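Glycoside hydrolase family 43 (Halothermothrix orenii, PDB 4QQS) is a thermostable family 43 glycoside hydrolase with alpha-L-arabinofuranosidase activity, probably acting in the breakdown of xylan and related plant polysaccharides. Local coordinates at residues 55-60 / 110-115; 139-144 / 168-173; 207-212 / 297-302. All coordinates share one frame; numbering follows the deposited sequence.

Interaction 1 (55-60 / 110-115); sequences LALDSY and FKNIKA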
loop_
_atom_site.group_PDB
_atom_site.type_symbol
_atom_site.label_atom_id
_atom_site.label_comp_id
_atom_site.label_asym_id
_atom_site.label_seq_id
_atom_site.Cartn_x
_atom_site.Cartn_y
_atom_site.Cartn_z
ATOM N N LEU A 55 -17.334 -7.628 2.118
ATOM C CA LEU A 55 -16.610 -6.700 2.985
ATOM C C LEU A 55 -15.873 -7.452 4.083
ATOM O O LEU A 55 -16.484 -8.007 4.997
ATOM C CB LEU A 55 -17.546 -5.661 3.613
ATOM C CG LEU A 55 -18.211 -4.654 2.673
ATOM C CD1 LEU A 55 -19.151 -3.742 3.453
ATOM C CD2 LEU A 55 -17.197 -3.831 1.910
ATOM N N ALA A 56 -14.549 -7.433 4.011
ATOM C CA ALA A 56 -13.719 -7.982 5.079
ATOM C C ALA A 56 -13.812 -7.145 6.348
ATOM O O ALA A 56 -13.825 -7.681 7.451
ATOM C CB ALA A 56 -12.275 -8.055 4.619
ATOM N N LEU A 57 -13.849 -5.828 6.175
ATOM C CA LEU A 57 -14.040 -4.873 7.262
ATOM C C LEU A 57 -15.234 -4.011 6.867
ATOM O O LEU A 57 -15.254 -3.403 5.796
ATOM C CB LEU A 57 -12.769 -4.028 7.446
ATOM C CG LEU A 57 -12.576 -2.867 8.423
ATOM C CD1 LEU A 57 -13.545 -1.723 8.201
ATOM C CD2 LEU A 57 -12.635 -3.355 9.838
ATOM N N ASP A 58 -16.236 -4.000 7.732
ATOM C CA ASP A 58 -17.434 -3.214 7.540
ATOM C C ASP A 58 -17.574 -2.355 8.780
ATOM O O ASP A 58 -17.758 -2.879 9.872
ATOM C CB ASP A 58 -18.634 -4.159 7.383
ATOM C CG ASP A 58 -19.925 -3.438 7.034
ATOM O OD1 ASP A 58 -19.918 -2.190 6.971
ATOM O OD2 ASP A 58 -20.958 -4.127 6.841
ATOM N N SER A 59 -17.481 -1.040 8.638
ATOM C CA SER A 59 -17.644 -0.181 9.792
ATOM C C SER A 59 -19.054 -0.290 10.368
ATOM O O SER A 59 -19.250 0.071 11.525
ATOM C CB SER A 59 -17.306 1.270 9.451
ATOM O OG SER A 59 -18.204 1.815 8.502
ATOM N N TYR A 60 -20.014 -0.791 9.579
ATOM C CA TYR A 60 -21.386 -0.975 10.043
ATOM C C TYR A 60 -21.569 -2.302 10.763
ATOM O O TYR A 60 -22.618 -2.539 11.337
ATOM C CB TYR A 60 -22.381 -0.922 8.885
ATOM C CG TYR A 60 -22.408 0.365 8.080
ATOM C CD1 TYR A 60 -21.653 1.481 8.439
ATOM C CD2 TYR A 60 -23.200 0.452 6.945
ATOM C CE1 TYR A 60 -21.691 2.637 7.681
ATOM C CE2 TYR A 60 -23.243 1.596 6.187
ATOM C CZ TYR A 60 -22.488 2.684 6.557
ATOM O OH TYR A 60 -22.541 3.826 5.791
ATOM N N PHE A 110 -13.462 -8.479 10.197
ATOM C CA PHE A 110 -12.474 -7.822 11.030
ATOM C C PHE A 110 -13.180 -6.924 12.044
ATOM O O PHE A 110 -14.155 -6.233 11.717
ATOM C CB PHE A 110 -11.496 -7.009 10.172
ATOM C CG PHE A 110 -10.454 -7.856 9.492
ATOM C CD1 PHE A 110 -10.756 -8.606 8.367
ATOM C CD2 PHE A 110 -9.163 -7.922 9.989
ATOM C CE1 PHE A 110 -9.793 -9.399 7.762
ATOM C CE2 PHE A 110 -8.205 -8.700 9.380
ATOM C CZ PHE A 110 -8.523 -9.440 8.273
ATOM N N LYS A 111 -12.688 -6.961 13.277
ATOM C CA LYS A 111 -13.237 -6.156 14.356
ATOM C C LYS A 111 -12.172 -5.208 14.883
ATOM O O LYS A 111 -11.018 -5.595 15.096
ATOM C CB LYS A 111 -13.756 -7.033 15.493
ATOM C CG LYS A 111 -12.701 -7.763 16.276
ATOM C CD LYS A 111 -13.317 -8.542 17.425
ATOM C CE LYS A 111 -12.243 -9.166 18.293
ATOM N NZ LYS A 111 -12.815 -9.881 19.460
ATOM N N ASN A 112 -12.549 -3.954 15.094
ATOM C CA ASN A 112 -11.606 -2.974 15.610
ATOM C C ASN A 112 -11.074 -3.389 16.963
ATOM O O ASN A 112 -11.824 -3.823 17.841
ATOM C CB ASN A 112 -12.276 -1.611 15.737
ATOM C CG ASN A 112 -12.584 -0.995 14.396
ATOM O OD1 ASN A 112 -11.891 -1.252 13.409
ATOM N ND2 ASN A 112 -13.624 -0.169 14.347
ATOM N N ILE A 113 -9.766 -3.244 17.124
ATOM C CA ILE A 113 -9.132 -3.426 18.415
ATOM C C ILE A 113 -8.553 -2.130 18.986
ATOM O O ILE A 113 -8.559 -1.968 20.199
ATOM C CB ILE A 113 -8.148 -4.616 18.450
ATOM C CG1 ILE A 113 -6.961 -4.397 17.524
ATOM C CG2 ILE A 113 -8.916 -5.924 18.140
ATOM C CD1 ILE A 113 -5.954 -5.538 17.552
ATOM N N LYS A 114 -8.112 -1.201 18.142
ATOM C CA LYS A 114 -7.760 0.144 18.596
ATOM C C LYS A 114 -8.032 1.098 17.438
ATOM O O LYS A 114 -7.288 1.157 16.468
ATOM C CB LYS A 114 -6.316 0.222 19.102
ATOM C CG LYS A 114 -6.045 1.454 19.944
ATOM C CD LYS A 114 -4.703 1.395 20.631
ATOM C CE LYS A 114 -4.377 2.672 21.381
ATOM N NZ LYS A 114 -3.166 2.461 22.209
ATOM N N ALA A 115 -9.136 1.822 17.563
ATOM C CA ALA A 115 -9.622 2.698 16.514
ATOM C C ALA A 115 -10.032 4.022 17.148
ATOM O O ALA A 115 -11.062 4.085 17.798
ATOM C CB ALA A 115 -10.798 2.051 15.795
HETATM O O HOH W 1 -16.153 -6.006 9.771
#
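The ring of Phe110 is the flat group here, and across the contact its edge meets the backbone of Ala56: the carbonyl oxygen of Ala56 lies in the ring plane, 3.3 Å from Phe110 CD1. Beside it the methyl of Ala56 touches the same ring corner, with CB 4.1 Å from CD1 of Phe110. Met85 and Phe83 of strand 82-90, together with Ser103, add further contacts to the phenylalanine. The ring sits at that carbonyl because its CG stands opposite the Phe110 carbonyl carbon (chi1 -78°), beside the backbone N that also uses the Ala56 oxygen. That amide donates to Ala56 O at 2.9 Å from Phe110 N, with 168° at the hydrogen. One oxygen is thus held by a nearly straight N-H bond while the aromatic edge closes in beside it.

This is a junction between two blades of the five-bladed beta-propeller. Residues 55-58 end the outermost strand, 51-58, of the sheet that begins at 16-23, and 110-115 include the short outermost strand 111-112 of the sheet beginning at 72-79; Ala56 and Leu57 form a classic beta bulge opposite Phe39.

Leu57 crosses Phe110 at about a right angle, its CD2 methyl packing 3.8 Å from Phe110 CB; Phe39 and Met85 also touch this leucine. A water carries the backbone link one step further: it accepts from Asp58 N at 2.9 Å and donates to Phe110 O at 2.8 Å. Asn64 ND2 gives hydrogen bonds to Phe110 O and Asp58 O, tying both chains to a third segment. The amide oxygen of Asn112, 4.2 Å from Leu57 CD2, takes its hydrogen bond from Tyr87 OH.

Interaction 2 (139-144 / 168-173); sequences IYYVKD and LELKGD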
loop_
_atom_site.group_PDB
_atom_site.type_symbol
_atom_site.label_atom_id
_atom_site.label_comp_id
_atom_site.label_asym_id
_atom_site.label_seq_id
_atom_site.Cartn_x
_atom_site.Cartn_y
_atom_site.Cartn_z
ATOM N N ILE A 139 5.904 0.278 12.009
ATOM C CA ILE A 139 4.831 0.867 11.231
ATOM C C ILE A 139 5.362 2.050 10.440
ATOM O O ILE A 139 6.005 2.942 10.986
ATOM C CB ILE A 139 3.609 1.244 12.115
ATOM C CG1 ILE A 139 2.428 1.665 11.231
ATOM C CG2 ILE A 139 3.953 2.313 13.142
ATOM C CD1 ILE A 139 1.120 1.832 11.998
ATOM N N TYR A 140 5.096 2.016 9.138
ATOM C CA TYR A 140 5.387 3.109 8.217
ATOM C C TYR A 140 4.047 3.745 7.904
ATOM O O TYR A 140 3.082 3.045 7.673
ATOM C CB TYR A 140 6.040 2.549 6.932
ATOM C CG TYR A 140 7.375 1.921 7.201
ATOM C CD1 TYR A 140 7.480 0.611 7.639
ATOM C CD2 TYR A 140 8.538 2.646 7.058
ATOM C CE1 TYR A 140 8.710 0.057 7.954
ATOM C CE2 TYR A 140 9.778 2.098 7.352
ATOM C CZ TYR A 140 9.861 0.798 7.808
ATOM O OH TYR A 140 11.048 0.216 8.149
ATOM N N TYR A 141 3.976 5.069 7.924
ATOM C CA TYR A 141 2.701 5.731 7.711
ATOM C C TYR A 141 2.925 7.126 7.162
ATOM O O TYR A 141 4.027 7.656 7.206
ATOM C CB TYR A 141 1.889 5.774 9.009
ATOM C CG TYR A 141 2.591 6.463 10.159
ATOM C CD1 TYR A 141 2.437 7.814 10.385
ATOM C CD2 TYR A 141 3.427 5.762 11.016
ATOM C CE1 TYR A 141 3.075 8.445 11.439
ATOM C CE2 TYR A 141 4.079 6.390 12.070
ATOM C CZ TYR A 141 3.892 7.729 12.282
ATOM O OH TYR A 141 4.523 8.400 13.315
ATOM N N VAL A 142 1.855 7.715 6.651
ATOM C CA VAL A 142 1.919 9.008 5.997
ATOM C C VAL A 142 1.284 10.083 6.871
ATOM O O VAL A 142 0.150 9.942 7.328
ATOM C CB VAL A 142 1.198 8.967 4.642
ATOM C CG1 VAL A 142 1.108 10.344 4.018
ATOM C CG2 VAL A 142 1.930 8.004 3.700
ATOM N N LYS A 143 2.041 11.157 7.088
ATOM C CA LYS A 143 1.523 12.411 7.635
ATOM C C LYS A 143 1.021 13.195 6.431
ATOM O O LYS A 143 1.796 13.679 5.630
ATOM C CB LYS A 143 2.636 13.142 8.391
ATOM C CG LYS A 143 2.189 14.343 9.203
ATOM C CD LYS A 143 3.373 14.983 9.954
ATOM C CE LYS A 143 2.903 15.993 10.979
ATOM N NZ LYS A 143 3.985 16.781 11.581
ATOM N N ASP A 144 -0.308 13.194 6.275
ATOM C CA ASP A 144 -0.940 13.554 5.018
ATOM C C ASP A 144 -0.913 15.048 4.712
ATOM O O ASP A 144 -1.133 15.893 5.584
ATOM C CB ASP A 144 -2.384 13.057 5.034
ATOM C CG ASP A 144 -3.087 13.243 3.704
ATOM O OD1 ASP A 144 -2.763 12.505 2.751
ATOM O OD2 ASP A 144 -3.971 14.125 3.635
ATOM N N LEU A 168 -0.036 -2.131 19.783
ATOM C CA LEU A 168 -0.911 -1.078 20.312
ATOM C C LEU A 168 -0.224 0.258 20.610
ATOM O O LEU A 168 -0.915 1.265 20.814
ATOM C CB LEU A 168 -1.627 -1.564 21.571
ATOM C CG LEU A 168 -2.422 -2.856 21.424
ATOM C CD1 LEU A 168 -3.019 -3.249 22.766
ATOM C CD2 LEU A 168 -3.507 -2.751 20.366
ATOM N N GLU A 169 1.112 0.275 20.647
ATOM C CA GLU A 169 1.858 1.490 20.942
ATOM C C GLU A 169 2.883 1.710 19.864
ATOM O O GLU A 169 3.503 0.748 19.390
ATOM C CB GLU A 169 2.586 1.374 22.283
ATOM C CG GLU A 169 3.315 2.673 22.709
ATOM C CD GLU A 169 4.561 2.468 23.573
ATOM O OE1 GLU A 169 4.953 1.314 23.861
ATOM O OE2 GLU A 169 5.161 3.489 23.975
ATOM N N LEU A 170 3.070 2.973 19.507
ATOM C CA LEU A 170 4.142 3.371 18.618
ATOM C C LEU A 170 5.256 3.919 19.514
ATOM O O LEU A 170 5.052 4.889 20.261
ATOM C CB LEU A 170 3.651 4.419 17.631
ATOM C CG LEU A 170 2.815 3.903 16.454
ATOM C CD1 LEU A 170 1.470 3.326 16.857
ATOM C CD2 LEU A 170 2.604 4.995 15.451
ATOM N N LYS A 171 6.418 3.270 19.489
ATOM C CA LYS A 171 7.491 3.585 20.433
ATOM C C LYS A 171 8.203 4.871 20.073
ATOM O O LYS A 171 8.451 5.149 18.901
ATOM C CB LYS A 171 8.515 2.440 20.467
ATOM C CG LYS A 171 7.999 1.128 21.046
ATOM C CD LYS A 171 9.059 0.021 20.954
ATOM C CE LYS A 171 9.277 -0.701 22.256
ATOM N NZ LYS A 171 10.465 -1.590 22.204
ATOM N N GLY A 172 8.577 5.625 21.099
ATOM C CA GLY A 172 9.441 6.767 20.923
ATOM C C GLY A 172 8.856 7.854 20.054
ATOM O O GLY A 172 7.640 7.985 19.935
ATOM N N ASP A 173 9.743 8.640 19.457
ATOM C CA ASP A 173 9.341 9.739 18.599
ATOM C C ASP A 173 9.185 9.244 17.169
ATOM O O ASP A 173 9.876 8.327 16.738
ATOM C CB ASP A 173 10.417 10.827 18.608
ATOM C CG ASP A 173 10.595 11.482 19.962
ATOM O OD1 ASP A 173 9.617 11.583 20.730
ATOM O OD2 ASP A 173 11.722 11.938 20.240
#
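Leu170 reaches from its loop to two side chains of strand 137-143, and everything that passes between the segments is apolar. Its CD2 methyl touches both, 3.8 Å from Ile139 CG2 and 3.9 Å from Tyr141 CE2. The isoleucine is met by the branch as well as by the methyl, since Leu170 CG is also 3.8 Å from Ile139 CG2. Ile139 CG1 stands opposite the backbone N (chi1 -172°), which puts CG2 between N and the carbonyl carbon and turns this short branch, rather than the longer one ending in CD1, to the leucine. Tyr141 and Leu170 extend from opposite directions, and the methyl arrives at the ring obliquely. About 107 Å² is buried in all, a modest patch in which one leucine does the work for its segment.

The polar bonds lie outside this pair. Tyr141 OH is hydrogen-bonded to Gln161 OE1 and Arg120 NH1, two partners that fix the far end of the ring while Leu170 touches its CE2 corner. Gln161 also binds the loop, its NE2 donating to Lys171 O, and its side chain touches Leu170 itself, making it a bridge from tyrosine to loop. Among aromatic neighbours, Phe118 meets the Tyr141 ring with the planes at about 55°.

Within a propeller blade, strand 137-143 runs antiparallel between 124-131, which bears Asp126, the predicted modulator of the catalytic acid, and 153-162, which bears Gln161. Residues 168-173 lie in the loop that leads from 153-162 to 175-178, and through Leu170 they cover the Ile139 and Tyr141 side chains of that middle strand.

Interaction 3 (207-212 / 297-302); sequences YMMYSA and GILKVK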
loop_
_atom_site.group_PDB
_atom_site.type_symbol
_atom_site.label_atom_id
_atom_site.label_comp_id
_atom_site.label_asym_id
_atom_site.label_seq_id
_atom_site.Cartn_x
_atom_site.Cartn_y
_atom_site.Cartn_z
ATOM N N TYR A 207 14.136 -2.294 1.665
ATOM C CA TYR A 207 13.717 -1.568 0.472
ATOM C C TYR A 207 12.288 -1.101 0.668
ATOM O O TYR A 207 11.389 -1.912 0.856
ATOM C CB TYR A 207 13.796 -2.486 -0.757
ATOM C CG TYR A 207 15.209 -2.887 -1.067
ATOM C CD1 TYR A 207 15.848 -3.911 -0.365
ATOM C CD2 TYR A 207 15.936 -2.203 -2.017
ATOM C CE1 TYR A 207 17.163 -4.237 -0.613
ATOM C CE2 TYR A 207 17.261 -2.542 -2.286
ATOM C CZ TYR A 207 17.859 -3.558 -1.582
ATOM O OH TYR A 207 19.170 -3.893 -1.815
ATOM N N MET A 208 12.082 0.210 0.631
ATOM C CA MET A 208 10.760 0.801 0.784
ATOM C C MET A 208 10.307 1.289 -0.577
ATOM O O MET A 208 10.863 2.244 -1.123
ATOM C CB MET A 208 10.801 2.009 1.725
ATOM C CG MET A 208 9.408 2.631 1.928
ATOM S SD MET A 208 9.430 4.273 2.611
ATOM C CE MET A 208 10.210 3.891 4.172
ATOM N N MET A 209 9.314 0.619 -1.130
ATOM C CA MET A 209 8.619 1.104 -2.304
ATOM C C MET A 209 7.607 2.161 -1.855
ATOM O O MET A 209 7.054 2.070 -0.756
ATOM C CB MET A 209 7.936 -0.069 -3.004
ATOM C CG MET A 209 8.933 -1.093 -3.472
ATOM S SD MET A 209 8.229 -2.613 -4.094
ATOM C CE MET A 209 7.791 -2.024 -5.734
ATOM N N TYR A 210 7.354 3.147 -2.709
ATOM C CA TYR A 210 6.434 4.224 -2.355
ATOM C C TYR A 210 5.989 4.880 -3.654
ATOM O O TYR A 210 6.592 4.677 -4.710
ATOM C CB TYR A 210 7.095 5.252 -1.408
ATOM C CG TYR A 210 8.194 6.026 -2.082
ATOM C CD1 TYR A 210 9.490 5.543 -2.151
ATOM C CD2 TYR A 210 7.928 7.239 -2.706
ATOM C CE1 TYR A 210 10.475 6.241 -2.818
ATOM C CE2 TYR A 210 8.911 7.933 -3.378
ATOM C CZ TYR A 210 10.188 7.438 -3.426
ATOM O OH TYR A 210 11.211 8.108 -4.066
ATOM N N SER A 211 4.943 5.694 -3.551
ATOM C CA SER A 211 4.402 6.410 -4.694
ATOM C C SER A 211 4.545 7.914 -4.528
ATOM O O SER A 211 4.528 8.440 -3.402
ATOM C CB SER A 211 2.926 6.061 -4.868
ATOM O OG SER A 211 2.769 4.670 -5.123
ATOM N N ALA A 212 4.683 8.613 -5.650
ATOM C CA ALA A 212 4.786 10.066 -5.641
ATOM C C ALA A 212 3.981 10.647 -6.798
ATOM O O ALA A 212 3.560 9.920 -7.700
ATOM C CB ALA A 212 6.252 10.514 -5.736
ATOM N N GLY A 297 21.827 -5.232 -7.196
ATOM C CA GLY A 297 21.423 -4.453 -6.031
ATOM C C GLY A 297 20.349 -3.415 -6.318
ATOM O O GLY A 297 20.054 -2.564 -5.483
ATOM N N ILE A 298 19.805 -3.460 -7.520
ATOM C CA ILE A 298 18.766 -2.540 -7.941
ATOM C C ILE A 298 17.451 -3.312 -7.982
ATOM O O ILE A 298 17.402 -4.427 -8.491
ATOM C CB ILE A 298 19.102 -1.945 -9.329
ATOM C CG1 ILE A 298 20.413 -1.164 -9.273
ATOM C CG2 ILE A 298 17.961 -1.084 -9.841
ATOM C CD1 ILE A 298 20.910 -0.713 -10.618
ATOM N N LEU A 299 16.406 -2.715 -7.418
ATOM C CA LEU A 299 15.068 -3.254 -7.493
ATOM C C LEU A 299 14.419 -2.833 -8.815
ATOM O O LEU A 299 14.406 -1.643 -9.146
ATOM C CB LEU A 299 14.272 -2.766 -6.286
ATOM C CG LEU A 299 12.847 -3.279 -6.151
ATOM C CD1 LEU A 299 12.801 -4.803 -6.105
ATOM C CD2 LEU A 299 12.200 -2.677 -4.894
ATOM N N LYS A 300 13.914 -3.810 -9.569
ATOM C CA LYS A 300 13.402 -3.604 -10.922
ATOM C C LYS A 300 12.037 -4.252 -11.095
ATOM O O LYS A 300 11.717 -5.248 -10.442
ATOM C CB LYS A 300 14.372 -4.195 -11.958
ATOM C CG LYS A 300 15.782 -3.659 -11.844
ATOM C CD LYS A 300 16.671 -4.151 -12.988
ATOM C CE LYS A 300 18.082 -3.593 -12.892
ATOM N NZ LYS A 300 18.903 -3.958 -14.079
ATOM N N VAL A 301 11.247 -3.678 -11.994
ATOM C CA VAL A 301 9.976 -4.256 -12.404
ATOM C C VAL A 301 10.018 -4.515 -13.899
ATOM O O VAL A 301 10.430 -3.649 -14.674
ATOM C CB VAL A 301 8.784 -3.315 -12.100
ATOM C CG1 VAL A 301 7.475 -3.969 -12.534
ATOM C CG2 VAL A 301 8.739 -2.971 -10.636
ATOM N N LYS A 302 9.602 -5.708 -14.305
ATOM C CA LYS A 302 9.374 -5.980 -15.709
ATOM C C LYS A 302 7.966 -5.484 -16.017
ATOM O O LYS A 302 6.987 -6.203 -15.861
ATOM C CB LYS A 302 9.505 -7.468 -16.010
ATOM C CG LYS A 302 9.391 -7.777 -17.482
ATOM C CD LYS A 302 9.476 -9.267 -17.763
ATOM C CE LYS A 302 9.582 -9.545 -19.261
ATOM N NZ LYS A 302 8.565 -8.788 -20.041
HETATM O O HOH W 2 20.998 -2.437 -2.983
#
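Met209 meets Leu299 through the middle of its chain. From CB, the first torsion (chi1 -62°) sends CG away from its own carbonyl carbon, and CG comes 3.9 Å from Leu299 CD2. The next atom, SD, stays close to the same methyl at 4.1 Å. Beyond it the chain bends at chi3 (80°), which carries CE away from the leucine methyl; overall the methionine and the leucine cross at about a right angle. The same CD2 methyl packs more loosely on Tyr207, 4.4 Å from its CB.

Two neighbouring propeller blades meet here: strand 205-212 lies antiparallel to 191-202, while 298-302 is the outermost strand of the sheet that begins at 257-261. No hydrogen bond runs directly between the segments.

At the outer end a water does the joining. It donates to Gly297 O at 2.7 Å and lies 2.6 Å from Tyr207 OH, bridging a pair whose own oxygens, Tyr207 OH and Gly297 O, are 4.0 Å apart. Phe294, in an edge-to-face stack, packs with the Tyr207 ring and also touches Leu299.

The three contacts follow one another along the chain. Interactions 1 and 2, with centres about 20 Å apart, meet where Lys114 NZ lies 2.9 Å from Leu168 O, a probable hydrogen bond. Interactions 2 and 3 touch by side-chain packing, Tyr140 CD2 lying 3.6 Å from Met208 CE. Interactions 1 and 3, on opposite sides of the chain's centre, do not touch. Interaction 1 is remote from the annotated sites. The other two lie nearer the catalytic residues: the side chains of Tyr141 and Met209 are each about 9 Å from the bound sodium ion and about 10 and 11 Å from that of Glu195, the predicted proton donor, and that of Tyr141 is about 6 Å from Asp126's.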